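Local coordinates for protein beta-porphyranase A (PDB 4AW7) that hydrolyses the sulfated red-algal polysaccharide porphyran at its beta-D-galactose to alpha-L-galactose-6-sulfate linkages, releasing mainly disaccharides, at residues A[250-255]-A[548-553]; A[567-572]-A[576-581]. All blocks are in the same frame, centred on the assembly; numbering follows the deposited sequence. Where two conformers were deposited one is given.

In the fold
The C-terminal beta-sandwich of this porphyranase illustrates how an accessory domain can be filled on one side and docked on the other. Contact 2 lies inside the sandwich, where strand 563-570 of a four-stranded antiparallel sheet faces strand 577-589 of a five-stranded mixed sheet. Contact 1 sets helix 245-262 of the catalytic domain, a barrel of parallel strands and helices, against strand 546-555, an outermost strand of that same five-stranded sheet. The centres are about 12 Å apart, and the two contacts touch where F548, M253 and D252 reach S579 and S580. Along the chain, contact 1 closes before contact 2 opens. Because strands 546-555 and 577-589 share a sheet, that sheet carries both domain interface and sandwich core.

Contact 1: A[250-255]-A[548-553]; sequences VLDMVE and FGMIEV
F548 brings the outer carbons of its ring, CE2 and CZ, against V250 and M253, with CE2 of F548 3.9 Å from CG2 of V250. The backbone N of V250 is equally near that ring carbon. On the next ring atom comes sulfur: SD of M253 stands 4.1 Å from CZ of F548, a Met-aromatic contact. The sulfur lies 5.4 Å from the ring centroid and 66° off its normal, an oblique approach. M253 arrives there because its CG is anti to the backbone N (chi1 -161°) and the chain beyond runs extended, carrying the sulfur out from the helix. The side chains of V250 and M253 each cross that of F548 at about a right angle, meeting it at two adjoining ring carbons.

Two residues along the strand, the chemistry changes. OD2 of D252 rests 3.6 Å from CG of M550, whose chain bends at both later torsions. This is packing, for the carboxylate has its polar partners outside the two segments: OD2 forms a salt bridge with R508 of strand 503-514, and OD1 another with R307. The helix and strand run almost perpendicular, at 86°, with axes 8.7 Å apart, and no hydrogen bond joins the two segments directly. N246, earlier on the same helix, does bond the carbonyl of F548. The interface of catalytic barrel and sandwich sheet thus combines apolar and sulfur-aromatic packing with a buried carboxylate, whose two arginines should favour its ionised form and tie it to both domains.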
loop_
_atom_site.group_PDB
_atom_site.type_symbol
_atom_site.label_atom_id
_atom_site.label_comp_id
_atom_site.label_asym_id
_atom_site.label_seq_id
_atom_site.Cartn_x
_atom_site.Cartn_y
_atom_site.Cartn_z
ATOM N N VAL A 250 -4.200 -6.749 -6.848
ATOM C CA VAL A 250 -5.220 -5.793 -6.434
ATOM C C VAL A 250 -4.836 -4.372 -6.880
ATOM O O VAL A 250 -5.653 -3.642 -7.465
ATOM C CB VAL A 250 -5.428 -5.867 -4.903
ATOM C CG1 VAL A 250 -6.155 -4.623 -4.384
ATOM C CG2 VAL A 250 -6.203 -7.152 -4.547
ATOM N N LEU A 251 -3.591 -3.996 -6.584
ATOM C CA LEU A 251 -3.146 -2.654 -6.924
ATOM C C LEU A 251 -2.845 -2.491 -8.402
ATOM O O LEU A 251 -3.167 -1.458 -8.992
ATOM C CB LEU A 251 -1.944 -2.248 -6.047
ATOM C CG LEU A 251 -2.191 -2.256 -4.536
ATOM C CD1 LEU A 251 -0.911 -1.836 -3.841
ATOM C CD2 LEU A 251 -3.370 -1.396 -4.117
ATOM N N ASP A 252 -2.296 -3.529 -9.029
ATOM C CA ASP A 252 -2.103 -3.481 -10.470
ATOM C C ASP A 252 -3.416 -3.278 -11.220
ATOM O O ASP A 252 -3.425 -2.594 -12.239
ATOM C CB ASP A 252 -1.433 -4.756 -10.992
ATOM C CG ASP A 252 0.070 -4.783 -10.841
ATOM O OD1 ASP A 252 0.642 -3.964 -10.083
ATOM O OD2 ASP A 252 0.724 -5.629 -11.523
ATOM N N MET A 253 -4.522 -3.844 -10.735
ATOM C CA MET A 253 -5.776 -3.675 -11.477
ATOM C C MET A 253 -6.257 -2.241 -11.478
ATOM O O MET A 253 -6.772 -1.733 -12.470
ATOM C CB MET A 253 -6.862 -4.593 -10.980
ATOM C CG MET A 253 -7.992 -4.782 -11.978
ATOM S SD MET A 253 -9.056 -6.186 -11.514
ATOM C CE MET A 253 -10.063 -6.301 -13.014
ATOM N N VAL A 254 -6.121 -1.601 -10.311
ATOM C CA VAL A 254 -6.480 -0.165 -10.189
ATOM C C VAL A 254 -5.654 0.663 -11.180
ATOM O O VAL A 254 -6.189 1.498 -11.896
ATOM C CB VAL A 254 -6.368 0.327 -8.744
ATOM C CG1 VAL A 254 -6.596 1.821 -8.638
ATOM C CG2 VAL A 254 -7.302 -0.446 -7.836
ATOM N N GLU A 255 -4.342 0.434 -11.193
ATOM C CA GLU A 255 -3.469 1.172 -12.116
ATOM C C GLU A 255 -3.837 0.897 -13.571
ATOM O O GLU A 255 -3.898 1.817 -14.401
ATOM C CB GLU A 255 -2.004 0.777 -11.875
ATOM C CG GLU A 255 -1.444 1.214 -10.548
ATOM C CD GLU A 255 0.016 0.786 -10.316
ATOM O OE1 GLU A 255 0.658 0.272 -11.261
ATOM O OE2 GLU A 255 0.599 1.002 -9.206
ATOM N N PHE A 548 -6.302 -15.112 -7.070
ATOM C CA PHE A 548 -6.167 -13.787 -7.668
ATOM C C PHE A 548 -4.806 -13.255 -7.300
ATOM O O PHE A 548 -4.540 -12.989 -6.131
ATOM C CB PHE A 548 -7.276 -12.831 -7.244
ATOM C CG PHE A 548 -7.198 -11.498 -7.939
ATOM C CD1 PHE A 548 -7.173 -11.411 -9.321
ATOM C CD2 PHE A 548 -7.168 -10.315 -7.216
ATOM C CE1 PHE A 548 -7.081 -10.223 -9.962
ATOM C CE2 PHE A 548 -7.119 -9.070 -7.868
ATOM C CZ PHE A 548 -7.084 -9.031 -9.242
ATOM N N GLY A 549 -3.916 -13.195 -8.291
ATOM C CA GLY A 549 -2.533 -12.862 -8.001
ATOM C C GLY A 549 -1.790 -12.431 -9.247
ATOM O O GLY A 549 -2.145 -12.828 -10.359
ATOM N N MET A 550 -0.732 -11.650 -9.023
ATOM C CA MET A 550 0.193 -11.228 -10.026
ATOM C C MET A 550 1.408 -12.151 -9.993
ATOM O O MET A 550 2.029 -12.335 -8.942
ATOM C CB MET A 550 0.597 -9.781 -9.725
ATOM C CG MET A 550 1.494 -9.114 -10.799
ATOM S SD MET A 550 3.234 -9.655 -10.868
ATOM C CE MET A 550 3.825 -9.104 -9.253
ATOM N N ILE A 551 1.692 -12.777 -11.134
ATOM C CA ILE A 551 2.837 -13.658 -11.320
ATOM C C ILE A 551 3.811 -12.926 -12.219
ATOM O O ILE A 551 3.463 -12.560 -13.348
ATOM C CB ILE A 551 2.404 -15.018 -11.917
ATOM C CG1 ILE A 551 1.403 -15.725 -11.003
ATOM C CG2 ILE A 551 3.633 -15.915 -12.160
ATOM C CD1 ILE A 551 0.711 -16.935 -11.619
ATOM N N GLU A 552 5.031 -12.713 -11.734
ATOM C CA GLU A 552 6.048 -12.079 -12.568
ATOM C C GLU A 552 6.677 -13.064 -13.517
ATOM O O GLU A 552 6.972 -14.205 -13.145
ATOM C CB GLU A 552 7.187 -11.555 -11.720
ATOM C CG GLU A 552 6.814 -10.475 -10.782
ATOM C CD GLU A 552 7.960 -10.159 -9.815
ATOM O OE1 GLU A 552 8.315 -10.991 -8.895
ATOM O OE2 GLU A 552 8.507 -9.051 -10.016
ATOM N N VAL A 553 6.898 -12.611 -14.734
ATOM C CA VAL A 553 7.571 -13.437 -15.748
ATOM C C VAL A 553 8.783 -12.626 -16.242
ATOM O O VAL A 553 8.636 -11.807 -17.146
ATOM C CB VAL A 553 6.619 -13.770 -16.887
ATOM C CG1 VAL A 553 7.327 -14.627 -17.940
ATOM C CG2 VAL A 553 5.353 -14.430 -16.356
#

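Contact 2: A[567-572]-A[576-581]; sequences VDITFS and GHVSSM
CE of M581 is the meeting point of one half of this contact, lying 3.6 Å from CG1 of V567 and 3.8 Å from CG2 of I569. The other half gathers at V578. Its CG2 methyl lies 3.8 Å from CD1 of I569, the two side chains reaching tip to tip, and equally close to CE1 of F571, which it crosses obliquely. I569 therefore serves both halves: its CG1 takes the hindered place between backbone N and carbonyl carbon (chi1 70°), from which CD1 reaches V578 and also lies 3.9 Å from CE of M581, the methyl that CG2 touches. M581 bends at chi2 and chi3, which brings its methyl to V567 and I569.

Behind this first shell, F493 of strand 491-498 packs on V578 and M581, and L507 and M509 of strand 503-514 also touch M581. Within strand 577-589 itself, S579 and S580 both face S510 in a classic beta bulge; its extra residue lets V578 and M581, three apart, both point into the sandwich. With strand axes 10.7 Å apart and no hydrogen bond between them, the two segments meet through methyl, thioether and aromatic packing, the chemistry of a hydrophobic sandwich core.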
loop_
_atom_site.group_PDB
_atom_site.type_symbol
_atom_site.label_atom_id
_atom_site.label_comp_id
_atom_site.label_asym_id
_atom_site.label_seq_id
_atom_site.Cartn_x
_atom_site.Cartn_y
_atom_site.Cartn_z
ATOM N N VAL A 567 2.433 -8.697 -26.193
ATOM C CA VAL A 567 2.529 -9.890 -25.397
ATOM C C VAL A 567 1.320 -10.761 -25.735
ATOM O O VAL A 567 0.210 -10.265 -25.721
ATOM C CB VAL A 567 2.579 -9.564 -23.911
ATOM C CG1 VAL A 567 2.650 -10.863 -23.162
ATOM C CG2 VAL A 567 3.779 -8.677 -23.605
ATOM N N ASP A 568 1.555 -12.028 -26.052
ATOM C CA ASP A 568 0.481 -12.972 -26.380
ATOM C C ASP A 568 0.563 -14.094 -25.395
ATOM O O ASP A 568 1.640 -14.634 -25.164
ATOM C CB ASP A 568 0.613 -13.422 -27.834
ATOM C CG ASP A 568 0.424 -12.260 -28.757
ATOM O OD1 ASP A 568 -0.715 -11.888 -29.046
ATOM O OD2 ASP A 568 1.428 -11.615 -29.150
ATOM N N ILE A 569 -0.581 -14.482 -24.804
ATOM C CA ILE A 569 -0.554 -15.571 -23.834
ATOM C C ILE A 569 -1.700 -16.560 -24.131
ATOM O O ILE A 569 -2.774 -16.143 -24.545
ATOM C CB ILE A 569 -0.537 -15.095 -22.356
ATOM C CG1 ILE A 569 -1.856 -14.493 -21.954
ATOM C CG2 ILE A 569 0.581 -14.104 -22.112
ATOM C CD1 ILE A 569 -1.882 -14.133 -20.445
ATOM N N THR A 570 -1.424 -17.832 -23.903
ATOM C CA THR A 570 -2.420 -18.874 -24.166
ATOM C C THR A 570 -2.443 -19.858 -23.006
ATOM O O THR A 570 -1.439 -20.457 -22.656
ATOM C CB THR A 570 -2.180 -19.587 -25.529
ATOM O OG1 THR A 570 -2.023 -18.607 -26.559
ATOM C CG2 THR A 570 -3.402 -20.488 -25.845
ATOM N N PHE A 571 -3.636 -20.036 -22.425
ATOM C CA PHE A 571 -3.873 -21.038 -21.406
ATOM C C PHE A 571 -4.473 -22.273 -22.081
ATOM O O PHE A 571 -5.274 -22.137 -23.007
ATOM C CB PHE A 571 -4.848 -20.520 -20.335
ATOM C CG PHE A 571 -4.342 -19.314 -19.579
ATOM C CD1 PHE A 571 -4.428 -18.042 -20.119
ATOM C CD2 PHE A 571 -3.735 -19.488 -18.355
ATOM C CE1 PHE A 571 -3.949 -16.928 -19.429
ATOM C CE2 PHE A 571 -3.247 -18.343 -17.635
ATOM C CZ PHE A 571 -3.357 -17.118 -18.196
ATOM N N SER A 572 -4.158 -23.418 -21.525
ATOM C CA SER A 572 -4.664 -24.686 -22.084
ATOM C C SER A 572 -6.097 -24.999 -21.658
ATOM O O SER A 572 -6.758 -25.892 -22.256
ATOM C CB SER A 572 -3.729 -25.789 -21.663
ATOM O OG SER A 572 -3.674 -25.956 -20.277
ATOM N N GLY A 576 -11.999 -18.017 -15.830
ATOM C CA GLY A 576 -11.254 -16.932 -15.186
ATOM C C GLY A 576 -10.909 -15.834 -16.173
ATOM O O GLY A 576 -11.389 -15.784 -17.305
ATOM N N HIS A 577 -10.107 -14.886 -15.691
ATOM C CA HIS A 577 -9.731 -13.719 -16.460
ATOM C C HIS A 577 -8.275 -13.394 -16.265
ATOM O O HIS A 577 -7.701 -13.636 -15.196
ATOM C CB HIS A 577 -10.513 -12.485 -16.019
ATOM C CG HIS A 577 -11.961 -12.488 -16.383
ATOM N ND1 HIS A 577 -12.900 -13.199 -15.680
ATOM C CD2 HIS A 577 -12.631 -11.765 -17.312
ATOM C CE1 HIS A 577 -14.091 -12.999 -16.241
ATOM N NE2 HIS A 577 -13.958 -12.111 -17.216
ATOM N N VAL A 578 -7.722 -12.792 -17.307
ATOM C CA VAL A 578 -6.474 -12.027 -17.146
ATOM C C VAL A 578 -6.930 -10.621 -16.742
ATOM O O VAL A 578 -7.560 -9.905 -17.504
ATOM C CB VAL A 578 -5.656 -11.969 -18.436
ATOM C CG1 VAL A 578 -4.391 -11.141 -18.199
ATOM C CG2 VAL A 578 -5.301 -13.366 -18.923
ATOM N N SER A 579 -6.632 -10.215 -15.503
ATOM C CA SER A 579 -7.104 -8.912 -15.002
ATOM C C SER A 579 -6.264 -7.742 -15.509
ATOM O O SER A 579 -6.806 -6.737 -15.924
ATOM C CB SER A 579 -7.188 -8.936 -13.477
ATOM O OG SER A 579 -5.938 -9.302 -12.920
ATOM N N SER A 580 -4.938 -7.926 -15.499
ATOM C CA SER A 580 -4.049 -6.861 -15.995
ATOM C C SER A 580 -2.753 -7.482 -16.486
ATOM O O SER A 580 -2.298 -8.534 -16.009
ATOM C CB SER A 580 -3.776 -5.793 -14.922
ATOM O OG SER A 580 -3.154 -6.318 -13.760
ATOM N N MET A 581 -2.152 -6.752 -17.433
ATOM C CA MET A 581 -0.848 -7.084 -18.026
ATOM C C MET A 581 -0.052 -5.802 -18.074
ATOM O O MET A 581 -0.437 -4.848 -18.719
ATOM C CB MET A 581 -1.041 -7.666 -19.432
ATOM C CG MET A 581 -1.764 -9.009 -19.448
ATOM S SD MET A 581 -0.708 -10.392 -19.026
ATOM C CE MET A 581 0.046 -10.691 -20.632
#